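P-nitrophenyl phosphatase (Pho2) (Archaeoglobus fulgidus, PDB 3QGM) probably hydrolyses phosphate esters as a metal-dependent phosphatase of the haloacid dehalogenase (HAD) superfamily, with calcium bound in this crystal. Local coordinates at residues K8-V18 / L202-D212; K187-L197 / D215-I224. All blocks are in the same frame, centred on the assembly; numbering follows the deposited sequence.

From the N terminus the chain runs straight into strand 10-14, and contact 1 sets this strand beside 207-211, closing a loop of 183 residues that takes in helices, strands and the whole second, five-stranded sheet. Residues 187-197 fall inside that loop, while 215-224 lie just past its end; contact 2 therefore closes a short loop of 17 residues that crosses the long one instead of nesting in it. Strand 207-211, between helices 190-200 and 214-224, belongs to both closures. Contact 1 builds the middle of the six-stranded parallel sheet, contact 2 packs two helices beside it, and a salt bridge from Lys187 to Asp14 joins them near the calcium ion.

Contact 1: K8-V18 / L202-D212. With CA (calcium ion), chain E.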
loop_
_atom_site.group_PDB
_atom_site.type_symbol
_atom_site.label_atom_id
_atom_site.label_comp_id
_atom_site.label_asym_id
_atom_site.label_seq_id
_atom_site.Cartn_x
_atom_site.Cartn_y
_atom_site.Cartn_z
ATOM N N LYS A 8 29.585 26.165 -11.662
ATOM C CA LYS A 8 28.334 26.509 -12.297
ATOM C C LYS A 8 27.839 27.870 -11.857
ATOM O O LYS A 8 28.243 28.402 -10.827
ATOM C CB LYS A 8 27.264 25.478 -11.957
ATOM C CG LYS A 8 27.735 24.040 -11.738
ATOM C CD LYS A 8 28.352 23.386 -12.941
ATOM C CE LYS A 8 27.416 23.332 -14.121
ATOM N NZ LYS A 8 27.858 22.312 -15.113
ATOM N N LYS A 9 26.933 28.414 -12.645
ATOM C CA LYS A 9 26.205 29.626 -12.268
ATOM C C LYS A 9 25.288 29.364 -11.078
ATOM O O LYS A 9 25.153 30.210 -10.185
ATOM C CB LYS A 9 25.384 30.165 -13.456
ATOM C CG LYS A 9 26.250 30.990 -14.413
ATOM C CD LYS A 9 25.560 31.355 -15.737
ATOM C CE LYS A 9 26.638 31.842 -16.778
ATOM N NZ LYS A 9 26.030 32.527 -17.957
ATOM N N GLY A 10 24.661 28.191 -11.061
ATOM C CA GLY A 10 23.714 27.845 -9.996
ATOM C C GLY A 10 23.769 26.428 -9.468
ATOM O O GLY A 10 24.307 25.518 -10.099
ATOM N N TYR A 11 23.173 26.259 -8.297
ATOM C CA TYR A 11 23.188 24.993 -7.560
ATOM C C TYR A 11 21.787 24.704 -7.021
ATOM O O TYR A 11 21.179 25.533 -6.380
ATOM C CB TYR A 11 24.204 25.069 -6.420
ATOM C CG TYR A 11 25.596 25.193 -6.965
ATOM C CD1 TYR A 11 26.365 24.059 -7.220
ATOM C CD2 TYR A 11 26.120 26.422 -7.310
ATOM C CE1 TYR A 11 27.615 24.155 -7.766
ATOM C CE2 TYR A 11 27.388 26.521 -7.887
ATOM C CZ TYR A 11 28.125 25.384 -8.114
ATOM O OH TYR A 11 29.394 25.457 -8.687
ATOM N N ILE A 12 21.289 23.525 -7.329
ATOM C CA ILE A 12 20.052 23.000 -6.767
ATOM C C ILE A 12 20.521 22.094 -5.649
ATOM O O ILE A 12 21.167 21.066 -5.913
ATOM C CB ILE A 12 19.248 22.213 -7.794
ATOM C CG1 ILE A 12 18.742 23.207 -8.845
ATOM C CG2 ILE A 12 18.075 21.464 -7.087
ATOM C CD1 ILE A 12 17.921 22.602 -9.989
ATOM N N ILE A 13 20.239 22.518 -4.407
ATOM C CA ILE A 13 20.797 21.858 -3.211
ATOM C C ILE A 13 19.719 21.159 -2.382
ATOM O O ILE A 13 18.754 21.747 -1.912
ATOM C CB ILE A 13 21.678 22.793 -2.375
ATOM C CG1 ILE A 13 22.788 23.406 -3.253
ATOM C CG2 ILE A 13 22.325 22.017 -1.251
ATOM C CD1 ILE A 13 23.716 24.389 -2.496
ATOM N N ASP A 14 19.855 19.848 -2.279
ATOM C CA ASP A 14 19.064 19.055 -1.296
ATOM C C ASP A 14 19.398 19.575 0.118
ATOM O O ASP A 14 20.559 19.913 0.405
ATOM C CB ASP A 14 19.441 17.593 -1.527
ATOM C CG ASP A 14 19.008 16.621 -0.431
ATOM O OD1 ASP A 14 17.898 16.659 0.176
ATOM O OD2 ASP A 14 19.856 15.734 -0.228
ATOM N N ILE A 15 18.382 19.686 0.975
ATOM C CA ILE A 15 18.571 20.165 2.347
ATOM C C ILE A 15 18.979 19.000 3.268
ATOM O O ILE A 15 20.080 19.009 3.816
ATOM C CB ILE A 15 17.302 20.817 2.886
ATOM C CG1 ILE A 15 16.933 22.060 2.052
ATOM C CG2 ILE A 15 17.445 21.218 4.381
ATOM C CD1 ILE A 15 15.532 22.603 2.350
ATOM N N ASP A 16 18.114 18.008 3.431
ATOM C CA ASP A 16 18.392 16.928 4.409
ATOM C C ASP A 16 19.507 15.980 3.983
ATOM O O ASP A 16 19.459 15.349 2.911
ATOM C CB ASP A 16 17.124 16.147 4.798
ATOM C CG ASP A 16 17.022 15.930 6.331
ATOM O OD1 ASP A 16 16.822 16.946 7.069
ATOM O OD2 ASP A 16 17.173 14.764 6.779
ATOM N N GLY A 17 20.521 15.907 4.828
ATOM C CA GLY A 17 21.723 15.090 4.590
ATOM C C GLY A 17 22.832 15.962 4.022
ATOM O O GLY A 17 23.970 15.512 3.835
ATOM N N VAL A 18 22.509 17.217 3.724
ATOM C CA VAL A 18 23.464 18.108 3.054
ATOM C C VAL A 18 23.711 19.328 3.933
ATOM O O VAL A 18 24.858 19.598 4.302
ATOM C CB VAL A 18 22.989 18.574 1.655
ATOM C CG1 VAL A 18 24.084 19.498 0.965
ATOM C CG2 VAL A 18 22.610 17.402 0.794
ATOM N N LEU A 202 17.969 29.690 -15.017
ATOM C CA LEU A 202 19.193 29.101 -15.588
ATOM C C LEU A 202 18.854 27.879 -16.383
ATOM O O LEU A 202 17.903 27.189 -16.095
ATOM C CB LEU A 202 20.251 28.757 -14.513
ATOM C CG LEU A 202 20.860 29.890 -13.675
ATOM C CD1 LEU A 202 21.813 29.351 -12.609
ATOM C CD2 LEU A 202 21.572 30.974 -14.540
ATOM N N ASP A 203 19.639 27.642 -17.422
ATOM C CA ASP A 203 19.612 26.392 -18.158
ATOM C C ASP A 203 20.353 25.339 -17.345
ATOM O O ASP A 203 21.291 25.650 -16.601
ATOM C CB ASP A 203 20.331 26.588 -19.486
ATOM C CG ASP A 203 20.217 25.370 -20.413
ATOM O OD1 ASP A 203 20.973 24.377 -20.231
ATOM O OD2 ASP A 203 19.365 25.421 -21.332
ATOM N N ALA A 204 19.951 24.091 -17.519
ATOM C CA ALA A 204 20.532 22.987 -16.793
ATOM C C ALA A 204 22.036 22.953 -16.957
ATOM O O ALA A 204 22.758 22.551 -16.042
ATOM C CB ALA A 204 19.934 21.682 -17.288
ATOM N N LYS A 205 22.519 23.364 -18.128
ATOM C CA LYS A 205 23.939 23.255 -18.449
ATOM C C LYS A 205 24.780 24.105 -17.497
ATOM O O LYS A 205 25.963 23.839 -17.304
ATOM C CB LYS A 205 24.192 23.657 -19.919
ATOM C CG LYS A 205 24.150 25.174 -20.133
ATOM C CD LYS A 205 24.207 25.621 -21.590
ATOM C CE LYS A 205 24.141 27.152 -21.670
ATOM N NZ LYS A 205 24.725 27.645 -22.947
ATOM N N ASP A 206 24.161 25.125 -16.905
ATOM C CA ASP A 206 24.818 26.007 -15.955
ATOM C C ASP A 206 24.427 25.704 -14.516
ATOM O O ASP A 206 24.636 26.536 -13.633
ATOM C CB ASP A 206 24.450 27.459 -16.251
ATOM C CG ASP A 206 25.111 27.982 -17.474
ATOM O OD1 ASP A 206 26.358 27.905 -17.554
ATOM O OD2 ASP A 206 24.378 28.472 -18.355
ATOM N N VAL A 207 23.871 24.525 -14.264
ATOM C CA VAL A 207 23.460 24.176 -12.915
ATOM C C VAL A 207 24.019 22.798 -12.498
ATOM O O VAL A 207 24.196 21.892 -13.333
ATOM C CB VAL A 207 21.919 24.237 -12.797
ATOM C CG1 VAL A 207 21.461 23.791 -11.407
ATOM C CG2 VAL A 207 21.389 25.642 -13.085
ATOM N N ALA A 208 24.366 22.668 -11.215
ATOM C CA ALA A 208 24.677 21.353 -10.640
ATOM C C ALA A 208 23.674 21.020 -9.538
ATOM O O ALA A 208 23.231 21.890 -8.815
ATOM C CB ALA A 208 26.129 21.276 -10.117
ATOM N N VAL A 209 23.309 19.749 -9.438
ATOM C CA VAL A 209 22.312 19.268 -8.482
ATOM C C VAL A 209 23.081 18.498 -7.409
ATOM O O VAL A 209 23.824 17.567 -7.723
ATOM C CB VAL A 209 21.287 18.408 -9.224
ATOM C CG1 VAL A 209 20.280 17.651 -8.229
ATOM C CG2 VAL A 209 20.550 19.280 -10.226
ATOM N N VAL A 210 22.960 18.928 -6.159
ATOM C CA VAL A 210 23.774 18.381 -5.081
ATOM C C VAL A 210 22.834 17.716 -4.120
ATOM O O VAL A 210 21.763 18.288 -3.810
ATOM C CB VAL A 210 24.484 19.488 -4.275
ATOM C CG1 VAL A 210 25.334 18.859 -3.142
ATOM C CG2 VAL A 210 25.371 20.373 -5.178
ATOM N N GLY A 211 23.241 16.549 -3.632
ATOM C CA GLY A 211 22.454 15.775 -2.723
ATOM C C GLY A 211 23.159 14.581 -2.136
ATOM O O GLY A 211 24.333 14.313 -2.430
ATOM N N ASP A 212 22.428 13.857 -1.302
ATOM C CA ASP A 212 22.990 12.750 -0.542
ATOM C C ASP A 212 22.462 11.409 -0.980
ATOM O O ASP A 212 22.919 10.428 -0.456
ATOM C CB ASP A 212 22.788 12.932 0.983
ATOM C CG ASP A 212 21.335 12.757 1.425
ATOM O OD1 ASP A 212 20.411 13.082 0.657
ATOM O OD2 ASP A 212 21.126 12.322 2.572
HETATM CA CA CA E . 18.533 14.277 1.112
HETATM O O HOH W 1 25.339 21.109 -15.691
HETATM O O HOH W 2 18.525 12.514 2.801
HETATM O O HOH W 3 16.296 14.395 1.812
HETATM O O HOH W 4 17.727 13.456 -0.686
#
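OD2 of Asp14 binds the calcium ion at 2.4 Å and takes a weak hydrogen bond from Asp212 N across the contact; Asp14 OD1 holds the same ion at 2.6 Å. Asp212 OD1 adds a bond of 2.3 Å to the calcium. The two carboxylates cross at about a right angle, their planes turned 37° apart; Asp14 OD2 and Asp212 OD1 lie 2.9 Å from each other, an approach the cation probably makes tolerable. Asp16 gives its backbone O to the metal, and three waters complete the shell; one of them donates to Asp212 OD2, which also accepts from Val235 N. Asp14 reaches the ion with CG anti to its backbone N (chi1 166°). Gly17 lies against Asp212 OD2, where a side chain would clash. Asp14, Asp16 and Val18 fit the DxDx(T/V) signature of HAD phosphatases, set at the C-terminal end of the first strand of the Rossmann-like sheet. Behind the metal, strands 10-14 and 207-211 run parallel, and their backbone ladder ends in Asp14 N donating to Val210 O at 2.9 Å with a nearly straight N-H...O angle of 172°. On one face, Ile12 CG1 meets Val207 CG1 at 3.8 Å and Ile12 CB rests on Val209 CG2, with helix 190-200 packed over Ile12 and Val209. The other face carries Tyr11, whose ring edge meets Val210 CG2. At the far end Lys8, its chain bent twice, lays CG on Ala208 CB (3.6 Å) and brings NZ to a salt bridge with Glu227 and a water shared with Val207 O.

Contact 2: K187-L197 / D215-I224; sequences KPSEVIMREAL and DVDVAAGKAI
Lys187 NZ donates to Asp217 OD1 at 2.8 Å, meeting the oxygen nearly along its C-O axis in a buried salt bridge. The lysine chain, otherwise extended, bends at chi3 (-71°), which carries NZ to that oxygen. Farther back, Lys187 CB rests on Val216 CG1 (3.6 Å) and CG on Ala220 CB. Pro188, after a cis peptide bond, presses CB onto Ala219 CB at 3.6 Å. SE of Met193, a selenomethionine, lies 3.9 Å from Ala220 CB. Ile224 is a knob among Glu190, Met193, Arg194 and Leu197: its CG2 touches Met193 CB and sits 3.6 Å above the plane of the Arg194 guanidinium, over its centre. Glu190 CG lies against Ala223 CB. The axes of 190-197 and 215-224 pass 9.6 Å apart at 67°. Ser189 OG caps the start of helix 190-197 through Val191 N, while Asn48 OD1 accepts from Lys187 N. Lys187 also bridges to Asp14, and Asp217 OD2 accepts from Gln213 N. A methionine in place of Lys187 would probably leave Asp217 OD1 without its charged mate and Asp14 without this salt bridge. Lys187 is consistent with the motif III lysine of HAD phosphatases, and Asp212 with Asp217 probably forms their acidic motif IV.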
loop_
_atom_site.group_PDB
_atom_site.type_symbol
_atom_site.label_atom_id
_atom_site.label_comp_id
_atom_site.label_asym_id
_atom_site.label_seq_id
_atom_site.Cartn_x
_atom_site.Cartn_y
_atom_site.Cartn_z
ATOM N N LYS A 187 11.411 15.083 -6.228
ATOM C CA LYS A 187 12.531 14.341 -6.785
ATOM C C LYS A 187 12.322 12.827 -6.741
ATOM O O LYS A 187 11.917 12.300 -5.700
ATOM C CB LYS A 187 13.830 14.688 -6.048
ATOM C CG LYS A 187 14.253 16.216 -6.170
ATOM C CD LYS A 187 15.468 16.502 -5.292
ATOM C CE LYS A 187 15.151 16.484 -3.812
ATOM N NZ LYS A 187 16.383 16.708 -3.015
ATOM N N PRO A 188 12.681 12.115 -7.837
ATOM C CA PRO A 188 13.419 12.651 -9.017
ATOM C C PRO A 188 12.578 13.218 -10.166
ATOM O O PRO A 188 13.119 13.523 -11.253
ATOM C CB PRO A 188 14.226 11.440 -9.489
ATOM C CG PRO A 188 13.330 10.273 -9.166
ATOM C CD PRO A 188 12.684 10.643 -7.825
ATOM N N SER A 189 11.283 13.411 -9.936
ATOM C CA SER A 189 10.454 13.975 -10.977
ATOM C C SER A 189 11.010 15.282 -11.581
ATOM O O SER A 189 11.628 16.098 -10.883
ATOM C CB SER A 189 9.073 14.230 -10.482
ATOM O OG SER A 189 8.305 14.728 -11.531
ATOM N N GLU A 190 10.800 15.461 -12.890
ATOM C CA GLU A 190 11.236 16.676 -13.591
ATOM C C GLU A 190 10.364 17.844 -13.219
ATOM O O GLU A 190 10.752 18.995 -13.386
ATOM C CB GLU A 190 11.169 16.497 -15.128
ATOM C CG GLU A 190 12.214 15.557 -15.653
ATOM C CD GLU A 190 11.657 14.191 -16.057
ATOM O OE1 GLU A 190 10.834 13.613 -15.283
ATOM O OE2 GLU A 190 12.060 13.692 -17.146
ATOM N N VAL A 191 9.170 17.558 -12.718
ATOM C CA VAL A 191 8.279 18.630 -12.302
ATOM C C VAL A 191 8.953 19.602 -11.297
ATOM O O VAL A 191 9.061 20.791 -11.597
ATOM C CB VAL A 191 6.922 18.069 -11.798
ATOM C CG1 VAL A 191 6.051 19.185 -11.384
ATOM C CG2 VAL A 191 6.240 17.249 -12.930
ATOM N N ILE A 192 9.404 19.140 -10.118
ATOM C CA ILE A 192 10.034 20.077 -9.160
ATOM C C ILE A 192 11.359 20.661 -9.722
ATOM O O ILE A 192 11.650 21.877 -9.553
ATOM C CB ILE A 192 10.207 19.456 -7.761
ATOM C CG1 ILE A 192 10.551 20.530 -6.726
ATOM C CG2 ILE A 192 11.235 18.337 -7.793
ATOM C CD1 ILE A 192 10.371 20.060 -5.298
HETATM N N MSE A 193 12.068 19.852 -10.489
HETATM C CA MSE A 193 13.343 20.248 -11.059
HETATM C C MSE A 193 13.246 21.390 -12.117
HETATM O O MSE A 193 14.048 22.339 -12.097
HETATM C CB MSE A 193 14.068 18.998 -11.607
HETATM C CG MSE A 193 14.374 17.987 -10.473
HETATM SE SE MSE A 193 15.372 18.681 -8.911
HETATM C CE MSE A 193 17.178 18.868 -9.652
ATOM N N ARG A 194 12.256 21.310 -13.004
ATOM C CA ARG A 194 12.036 22.346 -13.982
ATOM C C ARG A 194 11.518 23.603 -13.288
ATOM O O ARG A 194 11.832 24.717 -13.719
ATOM C CB ARG A 194 11.121 21.863 -15.125
ATOM C CG ARG A 194 11.802 20.704 -15.885
ATOM C CD ARG A 194 11.219 20.334 -17.274
ATOM N NE ARG A 194 11.897 19.133 -17.805
ATOM C CZ ARG A 194 13.154 19.101 -18.269
ATOM N NH1 ARG A 194 13.668 17.943 -18.685
ATOM N NH2 ARG A 194 13.914 20.213 -18.329
ATOM N N GLU A 195 10.792 23.446 -12.179
ATOM C CA GLU A 195 10.379 24.636 -11.442
ATOM C C GLU A 195 11.611 25.334 -10.869
ATOM O O GLU A 195 11.672 26.569 -10.871
ATOM C CB GLU A 195 9.355 24.348 -10.345
ATOM C CG GLU A 195 8.956 25.574 -9.500
ATOM C CD GLU A 195 8.142 26.628 -10.270
ATOM O OE1 GLU A 195 7.808 26.399 -11.454
ATOM O OE2 GLU A 195 7.830 27.685 -9.688
ATOM N N ALA A 196 12.569 24.551 -10.381
ATOM C CA ALA A 196 13.758 25.113 -9.746
ATOM C C ALA A 196 14.639 25.866 -10.760
ATOM O O ALA A 196 15.157 26.950 -10.456
ATOM C CB ALA A 196 14.577 24.035 -9.031
ATOM N N LEU A 197 14.802 25.277 -11.939
ATOM C CA LEU A 197 15.460 25.939 -13.090
ATOM C C LEU A 197 14.822 27.300 -13.482
ATOM O O LEU A 197 15.518 28.316 -13.598
ATOM C CB LEU A 197 15.436 25.004 -14.286
ATOM C CG LEU A 197 16.359 23.802 -14.210
ATOM C CD1 LEU A 197 16.354 23.036 -15.539
ATOM C CD2 LEU A 197 17.780 24.239 -13.910
ATOM N N ASP A 215 19.603 7.674 -5.937
ATOM C CA ASP A 215 18.278 7.435 -6.524
ATOM C C ASP A 215 17.303 8.579 -6.395
ATOM O O ASP A 215 16.228 8.513 -6.939
ATOM C CB ASP A 215 17.625 6.214 -5.884
ATOM C CG ASP A 215 17.364 6.395 -4.413
ATOM O OD1 ASP A 215 16.327 5.915 -3.957
ATOM O OD2 ASP A 215 18.206 6.979 -3.718
ATOM N N VAL A 216 17.652 9.622 -5.654
ATOM C CA VAL A 216 16.788 10.778 -5.584
ATOM C C VAL A 216 17.465 11.959 -6.280
ATOM O O VAL A 216 16.990 12.481 -7.299
ATOM C CB VAL A 216 16.450 11.065 -4.101
ATOM C CG1 VAL A 216 15.676 12.357 -3.941
ATOM C CG2 VAL A 216 15.653 9.823 -3.499
ATOM N N ASP A 217 18.586 12.360 -5.716
ATOM C CA ASP A 217 19.243 13.594 -6.128
ATOM C C ASP A 217 20.010 13.427 -7.437
ATOM O O ASP A 217 19.889 14.265 -8.323
ATOM C CB ASP A 217 20.163 14.051 -5.017
ATOM C CG ASP A 217 19.396 14.247 -3.733
ATOM O OD1 ASP A 217 18.564 15.179 -3.759
ATOM O OD2 ASP A 217 19.548 13.417 -2.778
ATOM N N VAL A 218 20.774 12.354 -7.551
ATOM C CA VAL A 218 21.482 12.095 -8.822
ATOM C C VAL A 218 20.509 11.788 -9.941
ATOM O O VAL A 218 20.678 12.311 -11.044
ATOM C CB VAL A 218 22.569 11.047 -8.706
ATOM C CG1 VAL A 218 23.274 10.888 -10.056
ATOM C CG2 VAL A 218 23.550 11.491 -7.648
ATOM N N ALA A 219 19.447 11.032 -9.659
ATOM C CA ALA A 219 18.438 10.742 -10.705
ATOM C C ALA A 219 17.783 12.029 -11.169
ATOM O O ALA A 219 17.492 12.214 -12.366
ATOM C CB ALA A 219 17.352 9.763 -10.202
ATOM N N ALA A 220 17.537 12.916 -10.217
ATOM C CA ALA A 220 16.874 14.168 -10.505
ATOM C C ALA A 220 17.735 14.999 -11.497
ATOM O O ALA A 220 17.218 15.538 -12.480
ATOM C CB ALA A 220 16.593 14.937 -9.201
ATOM N N GLY A 221 19.036 15.063 -11.249
ATOM C CA GLY A 221 19.960 15.786 -12.101
ATOM C C GLY A 221 20.099 15.227 -13.526
ATOM O O GLY A 221 20.130 15.984 -14.500
ATOM N N LYS A 222 20.170 13.914 -13.656
ATOM C CA LYS A 222 20.257 13.309 -14.986
ATOM C C LYS A 222 19.029 13.649 -15.833
ATOM O O LYS A 222 19.145 13.923 -17.031
ATOM C CB LYS A 222 20.394 11.802 -14.877
ATOM C CG LYS A 222 21.598 11.357 -14.089
ATOM C CD LYS A 222 22.685 10.889 -14.963
ATOM C CE LYS A 222 23.899 10.437 -14.164
ATOM N NZ LYS A 222 25.123 10.642 -15.020
ATOM N N ALA A 223 17.870 13.677 -15.193
ATOM C CA ALA A 223 16.632 13.857 -15.912
ATOM C C ALA A 223 16.497 15.256 -16.519
ATOM O O ALA A 223 15.899 15.390 -17.594
ATOM C CB ALA A 223 15.443 13.532 -15.008
ATOM N N ILE A 224 17.065 16.284 -15.879
ATOM C CA ILE A 224 17.031 17.638 -16.465
ATOM C C ILE A 224 18.341 17.974 -17.216
ATOM O O ILE A 224 18.489 19.067 -17.759
ATOM C CB ILE A 224 16.625 18.777 -15.440
ATOM C CG1 ILE A 224 17.310 18.660 -14.090
ATOM C CG2 ILE A 224 15.135 18.730 -15.116
ATOM C CD1 ILE A 224 18.707 18.631 -14.123
#